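Local coordinates for protein Methylcobalamin\: coenzyme M methyltransferase (Methanosarcina mazei, PDB 4AY7) that transfers the methyl group of a methylated corrinoid to coenzyme M, a zinc-dependent step of methanogenesis, at residues S294-L299 with P323-A328. Numbering follows the deposited sequence.
Sequences SPFTLL and PGCGIA. With ZN (zinc ion), chain C.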
# COMPACT_ATOMS: atom_id res chain seq x y z
N SER A 294 -13.15 -0.85 -3.86
CA SER A 294 -13.41 -0.93 -2.40
C SER A 294 -14.73 -0.25 -1.94
O SER A 294 -15.50 -0.84 -1.23
CB SER A 294 -12.24 -0.38 -1.57
OG SER A 294 -11.12 -1.27 -1.76
N PRO A 295 -14.96 1.01 -2.33
CA PRO A 295 -16.17 1.69 -1.87
C PRO A 295 -17.46 1.26 -2.55
O PRO A 295 -18.52 1.30 -1.89
CB PRO A 295 -15.85 3.20 -2.13
CG PRO A 295 -14.93 3.16 -3.33
CD PRO A 295 -14.06 1.94 -3.08
N PHE A 296 -17.44 0.86 -3.83
CA PHE A 296 -18.68 0.56 -4.54
C PHE A 296 -18.94 -0.91 -4.87
O PHE A 296 -20.01 -1.29 -5.39
CB PHE A 296 -18.90 1.52 -5.69
CG PHE A 296 -18.72 2.97 -5.29
CD1 PHE A 296 -19.57 3.55 -4.34
CD2 PHE A 296 -17.67 3.74 -5.78
CE1 PHE A 296 -19.41 4.87 -3.95
CE2 PHE A 296 -17.48 5.06 -5.38
CZ PHE A 296 -18.36 5.64 -4.45
N THR A 297 -18.03 -1.78 -4.51
CA THR A 297 -18.32 -3.16 -4.74
C THR A 297 -18.02 -4.00 -3.53
O THR A 297 -18.89 -4.75 -3.02
CB THR A 297 -17.55 -3.67 -5.99
OG1 THR A 297 -17.89 -2.85 -7.13
CG2 THR A 297 -17.78 -5.14 -6.24
N LEU A 298 -16.82 -3.87 -3.03
CA LEU A 298 -16.44 -4.76 -1.96
C LEU A 298 -17.22 -4.41 -0.65
O LEU A 298 -17.61 -5.32 0.09
CB LEU A 298 -14.92 -4.67 -1.87
CG LEU A 298 -14.04 -5.80 -1.38
CD1 LEU A 298 -14.23 -7.17 -1.97
CD2 LEU A 298 -12.61 -5.28 -1.63
N LEU A 299 -17.43 -3.12 -0.39
CA LEU A 299 -18.05 -2.67 0.84
C LEU A 299 -19.54 -3.03 0.79
O LEU A 299 -19.97 -3.71 1.68
CB LEU A 299 -17.80 -1.16 1.07
CG LEU A 299 -18.69 -0.36 2.03
CD1 LEU A 299 -18.66 -1.00 3.44
CD2 LEU A 299 -18.28 1.11 2.03
N PRO A 323 -8.35 -5.89 -3.91
CA PRO A 323 -9.14 -4.67 -3.84
C PRO A 323 -8.41 -3.54 -4.60
O PRO A 323 -7.19 -3.46 -4.58
CB PRO A 323 -9.21 -4.40 -2.34
CG PRO A 323 -9.01 -5.75 -1.71
CD PRO A 323 -8.01 -6.42 -2.58
N GLY A 324 -9.16 -2.60 -5.14
CA GLY A 324 -8.57 -1.47 -5.77
C GLY A 324 -7.92 -0.47 -4.82
O GLY A 324 -7.02 0.21 -5.19
N CYS A 325 -8.41 -0.35 -3.60
CA CYS A 325 -7.89 0.62 -2.64
C CYS A 325 -7.92 -0.10 -1.29
O CYS A 325 -8.18 -1.30 -1.24
CB CYS A 325 -8.71 1.92 -2.63
SG CYS A 325 -7.76 3.19 -1.78
N GLY A 326 -7.58 0.59 -0.20
CA GLY A 326 -7.74 -0.05 1.12
C GLY A 326 -9.19 -0.56 1.28
O GLY A 326 -10.16 0.02 0.75
N ILE A 327 -9.34 -1.68 1.98
CA ILE A 327 -10.66 -2.23 2.25
C ILE A 327 -11.38 -1.27 3.18
O ILE A 327 -10.79 -0.80 4.22
CB ILE A 327 -10.49 -3.61 2.88
CG1 ILE A 327 -9.67 -4.51 1.92
CG2 ILE A 327 -11.86 -4.25 3.21
CD1 ILE A 327 -9.57 -6.01 2.32
N ALA A 328 -12.60 -0.91 2.86
CA ALA A 328 -13.36 -0.08 3.81
C ALA A 328 -13.55 -0.87 5.15
O ALA A 328 -13.81 -2.09 5.13
CB ALA A 328 -14.72 0.33 3.24
ZN ZN C . -6.11 4.34 -3.33
O HOH W 1 -14.06 -2.31 0.80
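Ser-294 meets the loop through its hydroxyl, which lies within the curve traced by Pro-323 to Ile-327. Its OG is 3.0 Å from Gly-326 O and equally near Cys-325 O; a hydrogen bond to Gly-326 O fits this geometry, but which acceptor takes the single hydroxyl proton is not settled. The amide of Cys-325 adds a weak hydrogen bond, Cys-325 N to Ser-294 OG 3.4 Å with an angle of 147° at the hydrogen. Chi1 of -67° sets OG opposite the carbonyl carbon of Ser-294 and so turns it toward the loop. A water forms a second link, donating to Ser-294 O (2.9 Å) and accepting from Ala-328 N. Ser-294 O also accepts from Leu-299 N at 3.1 Å, an i to i+5 bond that marks a pi-type turn.

Apolar contacts flank this polar centre. CD2 of Leu-298 lies against the Pro-323 ring, 3.6 Å from Pro-323 CB, and the two side chains run at a slant to each other. At the other end CD2 of Leu-299 touches Ala-328 CB at 3.8 Å. Further out, Leu-339 of helix 333-346 packs on both Leu-298 and Pro-323, while Thr-37 OG1 is hydrogen-bonded to Cys-325 O.

In the TIM-barrel fold of the URO-D family, the first segment follows strand 287-292 and the second begins on the last residue of the neighbouring parallel strand 320-323. Cys-325 SG turns to the zinc ion at 2.5 Å, and His-246 and Cys-248 supply the other protein ligands. Ser-294 is therefore placed in the second shell: its hydroxyl meets the backbone on both sides of the metal-binding cysteine, an arrangement consistent with holding the thiolate ligand in place for zinc.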